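Local coordinates for ASCH domain (Vibrio cholerae TMA 21, PDB 3S9X), which is of unknown function but carries an ASCH domain of the PUA clan, a fold whose members commonly bind RNA, so a nucleic-acid role is possible, at residues A[92-97]-A[153-158]; A[12-17]-A[77-82]; A[58-63]-A[112-117]. All blocks are in the same frame, centred on the assembly; numbering follows the deposited sequence. Where two conformers were deposited one is given.

Contact 1 (A[92-97]-A[153-158])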
loop_
_atom_site.group_PDB
_atom_site.type_symbol
_atom_site.label_atom_id
_atom_site.label_comp_id
_atom_site.label_asym_id
_atom_site.label_seq_id
_atom_site.Cartn_x
_atom_site.Cartn_y
_atom_site.Cartn_z
ATOM N N ILE A 92 4.461 -10.202 -3.011
ATOM C CA ILE A 92 3.662 -9.508 -3.990
ATOM C C ILE A 92 2.208 -9.478 -3.446
ATOM O O ILE A 92 1.700 -10.539 -3.052
ATOM C CB ILE A 92 3.695 -10.141 -5.412
ATOM C CG1 ILE A 92 5.138 -10.303 -5.853
ATOM C CG2 ILE A 92 2.884 -9.315 -6.418
ATOM C CD1 ILE A 92 5.356 -10.912 -7.231
ATOM N N ILE A 93 1.579 -8.312 -3.525
ATOM C CA ILE A 93 0.221 -8.134 -3.124
ATOM C C ILE A 93 -0.667 -7.783 -4.286
ATOM O O ILE A 93 -0.181 -7.191 -5.266
ATOM C CB ILE A 93 0.062 -7.147 -1.989
ATOM C CG1 ILE A 93 0.522 -5.737 -2.376
ATOM C CG2 ILE A 93 0.713 -7.626 -0.690
ATOM C CD1 ILE A 93 0.313 -4.619 -1.389
ATOM N N GLU A 94 -1.961 -8.151 -4.190
ATOM C CA GLU A 94 -2.974 -7.845 -5.211
ATOM C C GLU A 94 -4.057 -7.052 -4.466
ATOM O O GLU A 94 -4.579 -7.471 -3.414
ATOM C CB GLU A 94 -3.622 -9.127 -5.781
ATOM C CG GLU A 94 -4.623 -8.818 -6.873
ATOM C CD GLU A 94 -5.123 -10.042 -7.549
ATOM O OE1 GLU A 94 -4.392 -11.040 -7.702
ATOM O OE2 GLU A 94 -6.269 -9.947 -8.075
ATOM N N ILE A 95 -4.370 -5.875 -4.989
ATOM C CA ILE A 95 -5.437 -5.052 -4.452
ATOM C C ILE A 95 -6.795 -5.744 -4.631
ATOM O O ILE A 95 -7.128 -6.120 -5.747
ATOM C CB ILE A 95 -5.425 -3.655 -5.087
ATOM C CG1 ILE A 95 -4.116 -2.933 -4.709
ATOM C CG2 ILE A 95 -6.726 -2.858 -4.661
ATOM C CD1 ILE A 95 -3.966 -1.450 -5.119
ATOM N N THR A 96 -7.588 -5.799 -3.553
ATOM C CA THR A 96 -8.868 -6.470 -3.567
ATOM C C THR A 96 -10.068 -5.510 -3.404
ATOM O O THR A 96 -11.141 -5.835 -3.873
ATOM C CB THR A 96 -8.954 -7.593 -2.488
ATOM O OG1 THR A 96 -8.724 -6.949 -1.266
ATOM C CG2 THR A 96 -7.897 -8.711 -2.750
ATOM N N SER A 97 -9.855 -4.303 -2.887
ATOM C CA SER A 97 -10.904 -3.305 -2.772
ATOM C C SER A 97 -10.338 -1.941 -2.560
ATOM O O SER A 97 -9.235 -1.798 -2.028
ATOM C CB SER A 97 -11.879 -3.625 -1.642
ATOM O OG SER A 97 -11.332 -3.477 -0.381
ATOM N N HIS A 153 -7.572 -2.461 0.426
ATOM C CA HIS A 153 -7.367 -3.773 0.995
ATOM C C HIS A 153 -6.622 -4.627 -0.028
ATOM O O HIS A 153 -6.786 -4.428 -1.254
ATOM C CB HIS A 153 -8.664 -4.421 1.388
ATOM C CG HIS A 153 -9.319 -3.817 2.587
ATOM N ND1 HIS A 153 -9.985 -2.629 2.572
ATOM C CD2 HIS A 153 -9.422 -4.293 3.836
ATOM C CE1 HIS A 153 -10.482 -2.403 3.785
ATOM N NE2 HIS A 153 -10.108 -3.363 4.581
ATOM N N PHE A 154 -5.851 -5.596 0.426
ATOM C CA PHE A 154 -5.033 -6.385 -0.460
ATOM C C PHE A 154 -4.728 -7.774 0.184
ATOM O O PHE A 154 -4.937 -7.959 1.380
ATOM C CB PHE A 154 -3.758 -5.635 -0.892
ATOM C CG PHE A 154 -2.965 -5.111 0.264
ATOM C CD1 PHE A 154 -2.241 -5.922 1.106
ATOM C CD2 PHE A 154 -2.981 -3.737 0.543
ATOM C CE1 PHE A 154 -1.477 -5.352 2.157
ATOM C CE2 PHE A 154 -2.269 -3.201 1.587
ATOM C CZ PHE A 154 -1.487 -4.027 2.377
ATOM N N LYS A 155 -4.193 -8.642 -0.667
ATOM C CA LYS A 155 -3.839 -9.986 -0.268
ATOM C C LYS A 155 -2.500 -10.349 -0.852
ATOM O O LYS A 155 -2.185 -9.935 -1.964
ATOM C CB LYS A 155 -4.889 -10.983 -0.683
ATOM C CG LYS A 155 -5.021 -11.184 -2.158
ATOM C CD LYS A 155 -6.115 -12.135 -2.628
ATOM C CE LYS A 155 -6.222 -12.256 -4.128
ATOM N NZ LYS A 155 -7.359 -13.152 -4.540
ATOM N N VAL A 156 -1.718 -11.173 -0.151
ATOM C CA VAL A 156 -0.491 -11.723 -0.664
ATOM C C VAL A 156 -0.830 -12.778 -1.731
ATOM O O VAL A 156 -1.610 -13.667 -1.424
ATOM C CB VAL A 156 0.413 -12.280 0.439
ATOM C CG1 VAL A 156 1.590 -12.989 -0.154
ATOM C CG2 VAL A 156 0.892 -11.122 1.339
ATOM N N VAL A 157 -0.170 -12.711 -2.903
ATOM C CA VAL A 157 -0.261 -13.726 -3.931
ATOM C C VAL A 157 1.051 -14.446 -4.214
ATOM O O VAL A 157 1.069 -15.459 -4.912
ATOM C CB VAL A 157 -0.883 -13.134 -5.241
ATOM C CG1 VAL A 157 -2.314 -12.609 -4.954
ATOM C CG2 VAL A 157 0.016 -12.078 -5.916
ATOM N N TYR A 158 2.166 -13.927 -3.712
ATOM C CA TYR A 158 3.463 -14.582 -3.949
ATOM C C TYR A 158 4.478 -14.139 -2.913
ATOM O O TYR A 158 4.472 -13.003 -2.491
ATOM C CB TYR A 158 3.982 -14.233 -5.360
ATOM C CG TYR A 158 5.157 -15.094 -5.825
ATOM C CD1 TYR A 158 4.933 -16.382 -6.245
ATOM C CD2 TYR A 158 6.419 -14.641 -5.853
ATOM C CE1 TYR A 158 5.938 -17.197 -6.664
ATOM C CE2 TYR A 158 7.460 -15.444 -6.223
ATOM C CZ TYR A 158 7.208 -16.730 -6.655
ATOM O OH TYR A 158 8.255 -17.525 -7.057
HETATM O O HOH W 1 -5.751 -13.460 -7.251
HETATM O O HOH W 2 -10.901 -0.776 0.645
#
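Ile92 to Ser97 and His153 to Tyr158 run side by side as neighbouring antiparallel strands, tied by a ladder of backbone hydrogen bonds. Glu94 and Lys155 form a hydrogen-bonded pair, with Glu94 N 2.9 Å from Lys155 O and Lys155 N donating back to Glu94 O. Ile93 with Val156 and Ile95 with Phe154 are the non-hydrogen-bonded pairs. A classic beta bulge interrupts each end. Thr96 and Ser97 both face His153, and Thr96 N reaches His153 O in a nearly straight bond (2.8 Å, 175°). Val157 and Tyr158 both face Ile92, whose O accepts Val157 N at 2.9 Å. The bulges lie on opposite strands.

The main apolar contact is a CH-pi interaction. Ile93 CD1 sits over the centre of one face of the Phe154 ring, 3.7 Å from the ring centroid. Phe154 CG lies between its backbone N and carbonyl carbon (chi1 53°), which turns the ring so that one face lies under Ile93 CD1. Val156 CG2 touches Ile93 CG2 on the same face of the sheet. On the other face, Ile92 CD1 meets CB and CD2 of Tyr158.

Two waters link polar side chains. Glu94 and Lys155 extend alongside each other, but OE1 and NZ remain 4.8 Å apart. One water donates to Glu94 OE1 and accepts from Lys155 NZ. Tyr29 also hydrogen-bonds OE1. A second water joins Ser97 OG to His153 ND1, lying in the plane of the imidazole at its edge.

The pair is internal to the sheet, flanked by strands 79-83 and 58-62. Helix 41-52 packs Ile51 against Ile93, Phe154 and Val156. Helix 8-19 covers the opposite face at Ile92 and Val157.

Contact 2 (A[12-17]-A[77-82])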
loop_
_atom_site.group_PDB
_atom_site.type_symbol
_atom_site.label_atom_id
_atom_site.label_comp_id
_atom_site.label_asym_id
_atom_site.label_seq_id
_atom_site.Cartn_x
_atom_site.Cartn_y
_atom_site.Cartn_z
ATOM N N LEU A 12 12.206 -9.294 -11.881
ATOM C CA LEU A 12 12.443 -10.712 -11.855
ATOM C C LEU A 12 11.472 -11.430 -10.960
ATOM O O LEU A 12 10.982 -12.535 -11.264
ATOM C CB LEU A 12 13.914 -11.055 -11.552
ATOM C CG LEU A 12 14.952 -10.680 -12.576
ATOM C CD1 LEU A 12 16.334 -10.774 -11.960
ATOM C CD2 LEU A 12 14.804 -11.574 -13.718
ATOM N N PHE A 13 11.236 -10.883 -9.776
ATOM C CA PHE A 13 10.353 -11.502 -8.784
ATOM C C PHE A 13 8.946 -11.562 -9.321
ATOM O O PHE A 13 8.239 -12.580 -9.182
ATOM C CB PHE A 13 10.426 -10.703 -7.479
ATOM C CG PHE A 13 9.901 -11.382 -6.230
ATOM C CD1 PHE A 13 10.613 -12.437 -5.679
ATOM C CD2 PHE A 13 8.826 -10.891 -5.574
ATOM C CE1 PHE A 13 10.223 -12.957 -4.459
ATOM C CE2 PHE A 13 8.462 -11.401 -4.339
ATOM C CZ PHE A 13 9.136 -12.445 -3.795
ATOM N N LEU A 14 8.484 -10.447 -9.896
ATOM C CA LEU A 14 7.159 -10.391 -10.496
ATOM C C LEU A 14 7.008 -11.405 -11.637
ATOM O O LEU A 14 5.989 -12.075 -11.729
ATOM C CB LEU A 14 6.915 -9.007 -11.022
ATOM C CG LEU A 14 5.557 -8.681 -11.684
ATOM C CD1 LEU A 14 4.302 -9.119 -10.874
ATOM C CD2 LEU A 14 5.477 -7.176 -12.063
ATOM N N GLU A 15 8.070 -11.538 -12.445
ATOM C CA GLU A 15 8.025 -12.541 -13.525
ATOM C C GLU A 15 7.930 -13.932 -12.965
ATOM O O GLU A 15 7.274 -14.798 -13.559
ATOM C CB GLU A 15 9.178 -12.409 -14.498
ATOM C CG GLU A 15 9.126 -11.205 -15.322
ATOM C CD GLU A 15 8.096 -11.232 -16.519
ATOM O OE1 GLU A 15 8.352 -10.419 -17.483
ATOM O OE2 GLU A 15 7.032 -11.996 -16.493
ATOM N N GLN A 16 8.552 -14.201 -11.792
ATOM C CA GLN A 16 8.399 -15.501 -11.165
ATOM C C GLN A 16 6.954 -15.746 -10.812
ATOM O O GLN A 16 6.426 -16.860 -11.035
ATOM C CB GLN A 16 9.316 -15.672 -9.946
ATOM C CG GLN A 16 10.766 -15.764 -10.274
ATOM C CD GLN A 16 11.669 -15.990 -9.148
ATOM O OE1 GLN A 16 12.527 -16.942 -9.141
ATOM N NE2 GLN A 16 11.574 -15.136 -8.207
ATOM N N TYR A 17 6.290 -14.769 -10.209
ATOM C CA TYR A 17 4.880 -14.958 -9.878
ATOM C C TYR A 17 4.070 -15.237 -11.171
ATOM O O TYR A 17 3.260 -16.112 -11.190
ATOM C CB TYR A 17 4.328 -13.736 -9.158
ATOM C CG TYR A 17 2.823 -13.770 -9.029
ATOM C CD1 TYR A 17 2.176 -14.843 -8.441
ATOM C CD2 TYR A 17 2.027 -12.766 -9.619
ATOM C CE1 TYR A 17 0.794 -14.913 -8.375
ATOM C CE2 TYR A 17 0.630 -12.851 -9.527
ATOM C CZ TYR A 17 0.004 -13.919 -8.891
ATOM O OH TYR A 17 -1.357 -14.053 -8.827
ATOM N N GLY A 77 -7.161 -5.341 -8.447
ATOM C CA GLY A 77 -6.410 -6.204 -9.339
ATOM C C GLY A 77 -4.969 -5.751 -9.600
ATOM O O GLY A 77 -4.142 -6.495 -10.200
ATOM N N HIS A 78 -4.596 -4.537 -9.164
ATOM C CA HIS A 78 -3.216 -4.111 -9.194
ATOM C C HIS A 78 -2.300 -5.091 -8.429
ATOM O O HIS A 78 -2.650 -5.484 -7.321
ATOM C CB HIS A 78 -3.131 -2.706 -8.557
ATOM C CG HIS A 78 -1.748 -2.152 -8.535
ATOM N ND1 HIS A 78 -1.198 -1.450 -9.594
ATOM C CD2 HIS A 78 -0.823 -2.092 -7.544
ATOM C CE1 HIS A 78 0.014 -1.044 -9.262
ATOM N NE2 HIS A 78 0.264 -1.403 -8.015
ATOM N N LEU A 79 -1.109 -5.319 -8.968
ATOM C CA LEU A 79 -0.076 -6.043 -8.272
ATOM C C LEU A 79 1.075 -5.097 -7.891
ATOM O O LEU A 79 1.592 -4.365 -8.698
ATOM C CB LEU A 79 0.541 -7.122 -9.181
ATOM C CG LEU A 79 -0.374 -8.269 -9.560
ATOM C CD1 LEU A 79 0.330 -9.198 -10.569
ATOM C CD2 LEU A 79 -0.761 -9.063 -8.309
ATOM N N GLN A 80 1.442 -5.181 -6.619
ATOM C CA GLN A 80 2.593 -4.458 -6.101
ATOM C C GLN A 80 3.618 -5.500 -5.593
ATOM O O GLN A 80 3.299 -6.321 -4.708
ATOM C CB GLN A 80 2.262 -3.474 -4.993
ATOM C CG GLN A 80 3.441 -2.815 -4.382
ATOM C CD GLN A 80 3.169 -1.835 -3.287
ATOM O OE1 GLN A 80 2.031 -1.351 -3.156
ATOM N NE2 GLN A 80 4.219 -1.509 -2.487
ATOM N N VAL A 81 4.849 -5.372 -6.085
ATOM C CA VAL A 81 5.961 -6.015 -5.478
ATOM C C VAL A 81 6.296 -5.184 -4.246
ATOM O O VAL A 81 6.727 -4.022 -4.369
ATOM C CB VAL A 81 7.199 -6.192 -6.411
ATOM C CG1 VAL A 81 8.313 -6.862 -5.635
ATOM C CG2 VAL A 81 6.788 -6.911 -7.714
ATOM N N VAL A 82 6.126 -5.786 -3.088
ATOM C CA VAL A 82 6.431 -5.162 -1.765
ATOM C C VAL A 82 7.878 -5.424 -1.475
ATOM O O VAL A 82 8.276 -6.569 -1.299
ATOM C CB VAL A 82 5.502 -5.691 -0.669
ATOM C CG1 VAL A 82 5.856 -5.044 0.696
ATOM C CG2 VAL A 82 4.027 -5.546 -1.069
#
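Phe13, Leu14 and Tyr17 face the strand, and with CG anti to the backbone N, at chi1 -163°, -179° and 169°, their rings and branches extend from helix 8-19 to Leu79 and Val81. The motif is a helix laid on one face of a beta-sheet, here the mixed sheet of the PUA-like fold. The helix and strand segments cross steeply, and their axes come no closer than 9.4 Å. Side chains fill that distance.

The strand presents Leu79 and Val81, two residues apart and hence on the same face. Gln80 between them points away from the helix. The helix answers with neighbours Phe13 and Leu14, and with Tyr17 one turn on from Phe13. The contact is wholly apolar and its side chains are largely buried.

Val81 divides its two methyls between two helix residues. CG2 meets Leu14 CB at 3.9 Å. CG1 approaches the Phe13 ring obliquely, 4.1 Å from CD2. Leu14 also reaches the other strand residue, with its CD1 4.0 Å from Leu79 CD1. Leu14 therefore bridges both strand side chains, by its base and by one branch tip.

Other strands complete the surroundings. Phe32 of the adjacent strand 32-35 packs on Leu14 and Leu79, while Ile92 of strand 89-102 touches Phe13 and Tyr17. The Tyr17 hydroxyl is hydrogen-bonded to Tyr29 OH, at the margin of an otherwise apolar contact.

The Tyr17 ring crosses Leu79 at about a right angle. The leucine methyl lies at the ring's edge, near its plane: Leu79 CD1 is 3.8 Å from Tyr17 CE2.

Contact 3 (A[58-63]-A[112-117])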
loop_
_atom_site.group_PDB
_atom_site.type_symbol
_atom_site.label_atom_id
_atom_site.label_comp_id
_atom_site.label_asym_id
_atom_site.label_seq_id
_atom_site.Cartn_x
_atom_site.Cartn_y
_atom_site.Cartn_z
ATOM N N ALA A 58 -4.171 -4.022 4.632
ATOM C CA ALA A 58 -4.820 -2.777 4.187
ATOM C C ALA A 58 -3.819 -1.663 4.395
ATOM O O ALA A 58 -2.840 -1.765 5.159
ATOM C CB ALA A 58 -6.102 -2.520 4.956
ATOM N N SER A 59 -4.070 -0.573 3.705
ATOM C CA SER A 59 -3.326 0.669 3.813
ATOM C C SER A 59 -4.196 1.823 3.420
ATOM O O SER A 59 -5.265 1.609 2.872
ATOM C CB SER A 59 -2.097 0.602 2.960
ATOM O OG SER A 59 -2.366 0.627 1.582
ATOM N N CYS A 60 -3.742 3.055 3.675
ATOM C CA CYS A 60 -4.504 4.200 3.270
ATOM C C CYS A 60 -3.557 5.364 2.876
ATOM O O CYS A 60 -2.331 5.330 3.091
ATOM C CB CYS A 60 -5.427 4.659 4.400
ATOM S SG CYS A 60 -4.664 5.312 5.851
ATOM N N SER A 61 -4.161 6.347 2.217
ATOM C CA SER A 61 -3.474 7.534 1.769
ATOM C C SER A 61 -4.459 8.702 1.672
ATOM O O SER A 61 -5.657 8.505 1.615
ATOM C CB SER A 61 -2.867 7.263 0.412
ATOM O OG SER A 61 -3.786 6.927 -0.602
ATOM N N LEU A 62 -3.938 9.929 1.634
ATOM C CA LEU A 62 -4.780 11.095 1.470
ATOM C C LEU A 62 -5.397 11.151 0.106
ATOM O O LEU A 62 -4.744 11.058 -0.910
ATOM C CB LEU A 62 -4.020 12.380 1.713
ATOM C CG LEU A 62 -3.385 12.600 3.095
ATOM C CD1 LEU A 62 -2.469 13.834 3.038
ATOM C CD2 LEU A 62 -4.478 12.784 4.148
ATOM N N GLU A 63 -6.708 11.321 0.075
ATOM C CA GLU A 63 -7.401 11.442 -1.223
ATOM C C GLU A 63 -6.950 12.667 -2.050
ATOM O O GLU A 63 -6.974 12.626 -3.276
ATOM C CB GLU A 63 -8.887 11.510 -0.980
ATOM C CG GLU A 63 -9.671 11.271 -2.251
ATOM C CD GLU A 63 -10.011 12.481 -3.013
ATOM O OE1 GLU A 63 -9.966 13.604 -2.473
ATOM O OE2 GLU A 63 -10.310 12.285 -4.210
ATOM N N ALA A 112 -7.202 -2.392 12.698
ATOM C CA ALA A 112 -6.700 -3.771 12.920
ATOM C C ALA A 112 -6.226 -4.436 11.624
ATOM O O ALA A 112 -5.244 -5.122 11.592
ATOM C CB ALA A 112 -7.780 -4.636 13.675
ATOM N N SER A 113 -6.938 -4.192 10.497
ATOM C CA SER A 113 -6.553 -4.690 9.173
ATOM C C SER A 113 -5.239 -4.118 8.736
ATOM O O SER A 113 -4.439 -4.784 8.047
ATOM C CB SER A 113 -7.614 -4.355 8.121
ATOM O OG SER A 113 -8.751 -5.107 8.440
ATOM N N GLU A 114 -4.976 -2.844 9.061
ATOM C CA GLU A 114 -3.672 -2.260 8.756
ATOM C C GLU A 114 -2.564 -2.948 9.558
ATOM O O GLU A 114 -1.416 -2.965 9.120
ATOM C CB GLU A 114 -3.631 -0.773 8.966
ATOM C CG GLU A 114 -4.386 0.073 7.922
ATOM C CD GLU A 114 -3.586 1.267 7.429
ATOM O OE1 GLU A 114 -4.115 2.381 7.430
ATOM O OE2 GLU A 114 -2.376 1.051 7.079
ATOM N N GLY A 115 -2.886 -3.491 10.724
ATOM C CA GLY A 115 -2.070 -4.476 11.432
ATOM C C GLY A 115 -0.800 -4.043 12.089
ATOM O O GLY A 115 0.028 -4.876 12.463
ATOM N N GLU A 116 -0.600 -2.724 12.246
ATOM C CA GLU A 116 0.641 -2.170 12.843
ATOM C C GLU A 116 0.533 -1.939 14.357
ATOM O O GLU A 116 -0.575 -1.814 14.940
ATOM C CB GLU A 116 1.045 -0.896 12.103
ATOM C CG GLU A 116 1.430 -1.121 10.634
ATOM C CD GLU A 116 1.701 0.189 9.940
ATOM O OE1 GLU A 116 2.747 0.777 10.256
ATOM O OE2 GLU A 116 0.911 0.560 9.038
ATOM N N GLY A 117 1.695 -1.916 15.003
ATOM C CA GLY A 117 1.736 -1.748 16.466
ATOM C C GLY A 117 0.862 -2.763 17.157
ATOM O O GLY A 117 0.890 -3.942 16.871
HETATM O O HOH W 3 -1.520 3.250 5.825
#
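Ala58 begins the outermost strand 58-62, and Glu114 ends helix 108-114, with their CA atoms 4.7 Å apart. The contact joins the C-terminal end of a helix to an edge strand of the PUA-like sheet of the ASCH domain. The strand is well extended from Ala58 to Ser61. Gly115 is the first residue beyond the helix, with a positive phi of 72°. The chain then turns away, so the meeting is confined to the first strand residues and the last helical ones.

At the start of the strand, Ala58 CB rests against Ser113 CB at 4.0 Å. Beyond it the contact belongs to one side chain. Glu114 CG lies anti to the carbonyl carbon (chi1 -73°), and the chain bends at chi2, so the carboxylate is carried along the strand past Ala58 toward Ser59 and Cys60. OE2 comes within 3.4 Å of Ser59 CA. OE1 stands 3.4 Å from Cys60 SG.

A water completes the bridge to the backbone. It accepts from Cys60 N at 3.1 Å and donates to Glu114 OE2 at 2.7 Å. The helix-end carboxylate thereby reaches a strand N-H without touching it directly.

Outside the two segments, Lys56 NZ makes salt bridges to OE2 and to Glu116, and Trp124 NE1 of helix 121-139 hydrogen-bonds OE1. Ala58 O and Glu114 OE2 are both acceptors, yet they lie 3.4 Å apart. The Lys56 ammonium, which also makes a weak hydrogen bond to Ala58 O, probably offsets their repulsion. With lysine and water at OE2 and the indole N-H at OE1, the carboxylate has donors on both oxygens, which probably limits its rotation.

All three contacts reach one mixed sheet, ordered 32-35, 79-83, 89-102, 148-158, 58-62. Contact 1 joins two inner strands. Contact 2 sets helix 8-19 on strand 79-83 to one side of them, and contact 3 sets the end of helix 108-114 on the outermost strand 58-62 to the other. The centres of contacts 1 and 2 are about 10 Å apart, and those of 1 and 3 about 14 Å; both pairs touch. Those of 2 and 3 lie about 21 Å apart without touching. Contact 2 closes before contact 1 opens, whereas contact 3 alternates with each along the chain. This interlacing gathers distant chain parts on one sheet, contacts 2 and 3 on opposite sides of the chain's centre.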